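Local coordinates for protein BIM1 (Saccharomyces cerevisiae, PDB 2QJX) that binds microtubules, including their plus ends, and is captured here as its calponin homology domain, at residues A[36-50]-A[68-81]. Sequence-based numbering, arbitrary orientation.
Sequences GAAYCQIMDSIYGDL and NYKILQSCFSRHGI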
loop_
_atom_site.group_PDB
_atom_site.type_symbol
_atom_site.label_atom_id
_atom_site.label_comp_id
_atom_site.label_asym_id
_atom_site.label_seq_id
_atom_site.Cartn_x
_atom_site.Cartn_y
_atom_site.Cartn_z
ATOM N N GLY A 36 3.515 -5.375 -0.144
ATOM C CA GLY A 36 2.303 -4.939 -0.814
ATOM C C GLY A 36 1.098 -4.619 0.056
ATOM O O GLY A 36 0.115 -4.059 -0.433
ATOM N N ALA A 37 1.160 -4.966 1.337
ATOM C CA ALA A 37 0.047 -4.722 2.249
ATOM C C ALA A 37 -0.266 -3.226 2.415
ATOM O O ALA A 37 -1.422 -2.805 2.286
ATOM C CB ALA A 37 0.346 -5.359 3.603
ATOM N N ALA A 38 0.756 -2.427 2.701
ATOM C CA ALA A 38 0.563 -0.990 2.874
ATOM C C ALA A 38 0.018 -0.346 1.601
ATOM O O ALA A 38 -0.849 0.526 1.665
ATOM C CB ALA A 38 1.882 -0.323 3.281
ATOM N N TYR A 39 0.528 -0.766 0.445
ATOM C CA TYR A 39 0.064 -0.219 -0.830
ATOM C C TYR A 39 -1.441 -0.432 -0.965
ATOM O O TYR A 39 -2.180 0.474 -1.362
ATOM C CB TYR A 39 0.782 -0.903 -1.998
ATOM C CG TYR A 39 2.276 -0.660 -2.044
ATOM C CD1 TYR A 39 3.121 -1.555 -2.701
ATOM C CD2 TYR A 39 2.846 0.457 -1.432
ATOM C CE1 TYR A 39 4.498 -1.348 -2.742
ATOM C CE2 TYR A 39 4.223 0.678 -1.472
ATOM C CZ TYR A 39 5.042 -0.230 -2.125
ATOM O OH TYR A 39 6.405 -0.028 -2.149
ATOM N N CYS A 40 -1.891 -1.642 -0.643
ATOM C CA CYS A 40 -3.310 -1.961 -0.717
ATOM C C CYS A 40 -4.117 -1.033 0.173
ATOM O O CYS A 40 -5.138 -0.499 -0.254
ATOM C CB CYS A 40 -3.576 -3.402 -0.265
ATOM S SG CYS A 40 -3.159 -4.664 -1.477
ATOM N N GLN A 41 -3.676 -0.851 1.415
ATOM C CA GLN A 41 -4.433 0.002 2.318
ATOM C C GLN A 41 -4.398 1.478 1.962
ATOM O O GLN A 41 -5.327 2.212 2.295
ATOM C CB GLN A 41 -4.012 -0.196 3.776
ATOM C CG GLN A 41 -4.906 0.609 4.721
ATOM C CD GLN A 41 -4.974 0.051 6.117
ATOM O OE1 GLN A 41 -3.977 -0.422 6.659
ATOM N NE2 GLN A 41 -6.155 0.123 6.722
ATOM N N ILE A 42 -3.340 1.934 1.300
ATOM C CA ILE A 42 -3.320 3.335 0.896
ATOM C C ILE A 42 -4.464 3.481 -0.106
ATOM O O ILE A 42 -5.230 4.449 -0.066
ATOM C CB ILE A 42 -2.000 3.732 0.212
ATOM C CG1 ILE A 42 -0.875 3.767 1.247
ATOM C CG2 ILE A 42 -2.141 5.106 -0.439
ATOM C CD1 ILE A 42 0.462 4.174 0.674
HETATM N N MSE A 43 -4.588 2.509 -1.003
HETATM C CA MSE A 43 -5.663 2.552 -1.987
HETATM C C MSE A 43 -7.023 2.427 -1.295
HETATM O O MSE A 43 -8.012 3.003 -1.751
HETATM C CB MSE A 43 -5.486 1.444 -3.025
HETATM C CG MSE A 43 -4.251 1.621 -3.913
HETATM SE SE MSE A 43 -4.240 3.267 -4.957
HETATM C CE MSE A 43 -5.186 2.640 -6.520
ATOM N N ASP A 44 -7.082 1.687 -0.191
ATOM C CA ASP A 44 -8.351 1.553 0.527
ATOM C C ASP A 44 -8.743 2.894 1.145
ATOM O O ASP A 44 -9.919 3.255 1.157
ATOM C CB ASP A 44 -8.266 0.484 1.630
ATOM C CG ASP A 44 -9.630 0.164 2.244
ATOM O OD1 ASP A 44 -10.544 -0.206 1.478
ATOM O OD2 ASP A 44 -9.795 0.272 3.485
ATOM N N SER A 45 -7.770 3.645 1.652
ATOM C CA SER A 45 -8.087 4.942 2.256
ATOM C C SER A 45 -8.706 5.886 1.218
ATOM O O SER A 45 -9.521 6.751 1.551
ATOM C CB SER A 45 -6.831 5.588 2.856
ATOM O OG SER A 45 -5.911 5.976 1.851
ATOM N N ILE A 46 -8.328 5.705 -0.045
ATOM C CA ILE A 46 -8.843 6.538 -1.129
ATOM C C ILE A 46 -10.157 6.033 -1.734
ATOM O O ILE A 46 -11.091 6.813 -1.949
ATOM C CB ILE A 46 -7.829 6.649 -2.288
ATOM C CG1 ILE A 46 -6.497 7.208 -1.779
ATOM C CG2 ILE A 46 -8.403 7.547 -3.382
ATOM C CD1 ILE A 46 -5.386 7.187 -2.819
ATOM N N TYR A 47 -10.229 4.734 -2.015
ATOM C CA TYR A 47 -11.422 4.164 -2.636
ATOM C C TYR A 47 -12.361 3.413 -1.707
ATOM O O TYR A 47 -13.558 3.316 -1.976
ATOM C CB TYR A 47 -11.015 3.267 -3.802
ATOM C CG TYR A 47 -10.216 4.010 -4.846
ATOM C CD1 TYR A 47 -8.823 4.064 -4.781
ATOM C CD2 TYR A 47 -10.857 4.716 -5.863
ATOM C CE1 TYR A 47 -8.091 4.804 -5.701
ATOM C CE2 TYR A 47 -10.133 5.461 -6.786
ATOM C CZ TYR A 47 -8.753 5.504 -6.700
ATOM O OH TYR A 47 -8.036 6.263 -7.591
ATOM N N GLY A 48 -11.810 2.871 -0.629
ATOM C CA GLY A 48 -12.603 2.153 0.349
ATOM C C GLY A 48 -13.330 0.905 -0.105
ATOM O O GLY A 48 -14.298 0.503 0.539
ATOM N N ASP A 49 -12.890 0.285 -1.197
ATOM C CA ASP A 49 -13.553 -0.924 -1.671
ATOM C C ASP A 49 -12.590 -2.099 -1.821
ATOM O O ASP A 49 -12.864 -3.049 -2.549
ATOM C CB ASP A 49 -14.293 -0.659 -2.996
ATOM C CG ASP A 49 -13.357 -0.391 -4.164
ATOM O OD1 ASP A 49 -12.137 -0.243 -3.953
ATOM O OD2 ASP A 49 -13.856 -0.328 -5.307
ATOM N N LEU A 50 -11.461 -2.022 -1.119
ATOM C CA LEU A 50 -10.457 -3.078 -1.137
ATOM C C LEU A 50 -10.883 -4.196 -0.187
ATOM O O LEU A 50 -11.494 -3.939 0.849
ATOM C CB LEU A 50 -9.101 -2.533 -0.679
ATOM C CG LEU A 50 -8.221 -1.725 -1.634
ATOM C CD1 LEU A 50 -7.570 -2.681 -2.619
ATOM C CD2 LEU A 50 -9.036 -0.648 -2.348
ATOM N N ASN A 68 -1.309 -9.983 -2.124
ATOM C CA ASN A 68 -1.511 -8.558 -1.904
ATOM C C ASN A 68 -1.393 -7.806 -3.215
ATOM O O ASN A 68 -2.188 -6.914 -3.505
ATOM C CB ASN A 68 -0.493 -8.015 -0.900
ATOM C CG ASN A 68 -0.665 -8.617 0.474
ATOM O OD1 ASN A 68 -1.736 -9.130 0.803
ATOM N ND2 ASN A 68 0.378 -8.543 1.293
ATOM N N TYR A 69 -0.407 -8.174 -4.021
ATOM C CA TYR A 69 -0.224 -7.507 -5.298
ATOM C C TYR A 69 -1.347 -7.795 -6.293
ATOM O O TYR A 69 -1.696 -6.940 -7.104
ATOM C CB TYR A 69 1.143 -7.859 -5.888
ATOM C CG TYR A 69 2.253 -7.076 -5.233
ATOM C CD1 TYR A 69 3.141 -7.682 -4.342
ATOM C CD2 TYR A 69 2.376 -5.707 -5.457
ATOM C CE1 TYR A 69 4.119 -6.936 -3.688
ATOM C CE2 TYR A 69 3.348 -4.954 -4.809
ATOM C CZ TYR A 69 4.212 -5.571 -3.927
ATOM O OH TYR A 69 5.156 -4.813 -3.276
ATOM N N LYS A 70 -1.933 -8.983 -6.235
ATOM C CA LYS A 70 -3.029 -9.278 -7.144
ATOM C C LYS A 70 -4.246 -8.447 -6.727
ATOM O O LYS A 70 -5.023 -7.993 -7.570
ATOM C CB LYS A 70 -3.325 -10.780 -7.144
ATOM C CG LYS A 70 -2.215 -11.550 -7.854
ATOM C CD LYS A 70 -2.483 -13.038 -7.998
ATOM C CE LYS A 70 -1.367 -13.687 -8.819
ATOM N NZ LYS A 70 -1.457 -15.174 -8.858
ATOM N N ILE A 71 -4.387 -8.227 -5.425
ATOM C CA ILE A 71 -5.480 -7.408 -4.903
ATOM C C ILE A 71 -5.233 -5.963 -5.329
ATOM O O ILE A 71 -6.165 -5.263 -5.729
ATOM C CB ILE A 71 -5.552 -7.488 -3.355
ATOM C CG1 ILE A 71 -6.117 -8.848 -2.932
ATOM C CG2 ILE A 71 -6.427 -6.351 -2.803
ATOM C CD1 ILE A 71 -5.992 -9.150 -1.429
ATOM N N LEU A 72 -3.978 -5.520 -5.248
ATOM C CA LEU A 72 -3.623 -4.156 -5.642
ATOM C C LEU A 72 -3.857 -3.970 -7.139
ATOM O O LEU A 72 -4.425 -2.965 -7.576
ATOM C CB LEU A 72 -2.150 -3.866 -5.320
ATOM C CG LEU A 72 -1.673 -2.430 -5.555
ATOM C CD1 LEU A 72 -2.314 -1.518 -4.525
ATOM C CD2 LEU A 72 -0.148 -2.351 -5.443
ATOM N N GLN A 73 -3.420 -4.942 -7.932
ATOM C CA GLN A 73 -3.606 -4.854 -9.371
ATOM C C GLN A 73 -5.082 -4.816 -9.739
ATOM O O GLN A 73 -5.477 -4.079 -10.641
ATOM C CB GLN A 73 -2.907 -6.024 -10.071
ATOM C CG GLN A 73 -1.412 -5.795 -10.255
ATOM C CD GLN A 73 -0.693 -6.996 -10.833
ATOM O OE1 GLN A 73 0.139 -6.862 -11.732
ATOM N NE2 GLN A 73 -0.998 -8.178 -10.309
ATOM N N SER A 74 -5.894 -5.605 -9.037
ATOM C CA SER A 74 -7.329 -5.643 -9.291
ATOM C C SER A 74 -7.963 -4.296 -8.987
ATOM O O SER A 74 -8.894 -3.873 -9.674
ATOM C CB SER A 74 -7.989 -6.733 -8.448
ATOM O OG SER A 74 -7.643 -8.005 -8.959
ATOM N N CYS A 75 -7.462 -3.627 -7.953
ATOM C CA CYS A 75 -7.963 -2.308 -7.589
ATOM C C CYS A 75 -7.661 -1.327 -8.720
ATOM O O CYS A 75 -8.534 -0.558 -9.134
ATOM C CB CYS A 75 -7.304 -1.823 -6.295
ATOM S SG CYS A 75 -7.769 -0.149 -5.808
ATOM N N PHE A 76 -6.426 -1.344 -9.220
ATOM C CA PHE A 76 -6.061 -0.447 -10.315
ATOM C C PHE A 76 -6.953 -0.676 -11.532
ATOM O O PHE A 76 -7.418 0.275 -12.171
ATOM C CB PHE A 76 -4.595 -0.656 -10.729
ATOM C CG PHE A 76 -3.599 0.074 -9.868
ATOM C CD1 PHE A 76 -2.615 0.866 -10.452
ATOM C CD2 PHE A 76 -3.617 -0.054 -8.485
ATOM C CE1 PHE A 76 -1.662 1.522 -9.671
ATOM C CE2 PHE A 76 -2.669 0.595 -7.692
ATOM C CZ PHE A 76 -1.689 1.385 -8.285
ATOM N N SER A 77 -7.179 -1.942 -11.858
ATOM C CA SER A 77 -8.005 -2.305 -13.003
ATOM C C SER A 77 -9.460 -1.878 -12.805
ATOM O O SER A 77 -10.067 -1.272 -13.692
ATOM C CB SER A 77 -7.930 -3.816 -13.231
ATOM O OG SER A 77 -8.804 -4.228 -14.268
ATOM N N ARG A 78 -10.008 -2.188 -11.635
ATOM C CA ARG A 78 -11.392 -1.845 -11.322
ATOM C C ARG A 78 -11.661 -0.347 -11.467
ATOM O O ARG A 78 -12.691 0.060 -12.011
ATOM C CB ARG A 78 -11.731 -2.304 -9.897
ATOM C CG ARG A 78 -13.136 -1.921 -9.429
ATOM C CD ARG A 78 -13.551 -2.624 -8.118
ATOM N NE ARG A 78 -12.708 -2.287 -6.969
ATOM C CZ ARG A 78 -11.653 -2.998 -6.573
ATOM N NH1 ARG A 78 -11.301 -4.095 -7.228
ATOM N NH2 ARG A 78 -10.952 -2.617 -5.511
ATOM N N HIS A 79 -10.725 0.468 -10.990
ATOM C CA HIS A 79 -10.876 1.917 -11.043
ATOM C C HIS A 79 -10.282 2.608 -12.261
ATOM O O HIS A 79 -10.294 3.839 -12.345
ATOM C CB HIS A 79 -10.295 2.541 -9.777
ATOM C CG HIS A 79 -11.046 2.177 -8.537
ATOM N ND1 HIS A 79 -12.364 2.526 -8.338
ATOM C CD2 HIS A 79 -10.676 1.466 -7.446
ATOM C CE1 HIS A 79 -12.775 2.044 -7.179
ATOM N NE2 HIS A 79 -11.770 1.397 -6.619
ATOM N N GLY A 80 -9.766 1.825 -13.199
ATOM C CA GLY A 80 -9.191 2.394 -14.406
ATOM C C GLY A 80 -7.917 3.192 -14.194
ATOM O O GLY A 80 -7.644 4.139 -14.937
ATOM N N ILE A 81 -7.138 2.824 -13.185
ATOM C CA ILE A 81 -5.880 3.512 -12.899
ATOM C C ILE A 81 -4.855 2.988 -13.905
ATOM O O ILE A 81 -4.575 1.790 -13.945
ATOM C CB ILE A 81 -5.398 3.219 -11.453
ATOM C CG1 ILE A 81 -6.528 3.510 -10.455
ATOM C CG2 ILE A 81 -4.176 4.061 -11.123
ATOM C CD1 ILE A 81 -7.132 4.900 -10.583
#
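Gly36 and Asn68 bring their CA atoms to 5.4 Å, as do Cys40 and Leu72; from there helix 37-47 and the 68-78 part of helix 62-78 run in nearly the same direction, inclined at 29°, and spread toward their C-terminal ends. The CA of Gly36, the N-cap, lies over the face of the Tyr69 ring in a CH-pi contact; a CB here would press against Asn68 and Tyr69 and, at this positive phi, against the preceding carbonyl O. Cys40 SG sits 3.2 Å from Asn68 O. Farther along, the selenomethionine Met43 crosses Leu72 and Phe76 at about a right angle: its CG meets Leu72 CD1, while bends at chi2 and chi3 (-88°) turn its CE toward the Phe76 ring, 3.4 Å from Phe76 CE2. Where the helices diverge, Leu50 reaches Ile71 CG2 and Cys75 SG, and rings and charges add to the contact. Tyr47 and His79 stack face to face, centroids 4.1 Å apart. Arg78 grips the Asp49 carboxylate side-on, NE to OD2 (2.8 Å) and NH2 to OD1 (3.1 Å), both from above its plane; across that plane and much nearer to it, His79 NE2 donates to OD1 on the syn side in a nearly straight hydrogen bond (N-H...O 171°). An alanine in place of Asp49 would probably leave Arg78 without this salt bridge and the stacked His79 ring freer to turn. In this calponin homology domain the contact joins two core helices: helix 95-112 receives Tyr39, hydrogen-bonded to Asn98, and Tyr47, hydrogen-bonded to His108, while helix 87-90 packs on Tyr69.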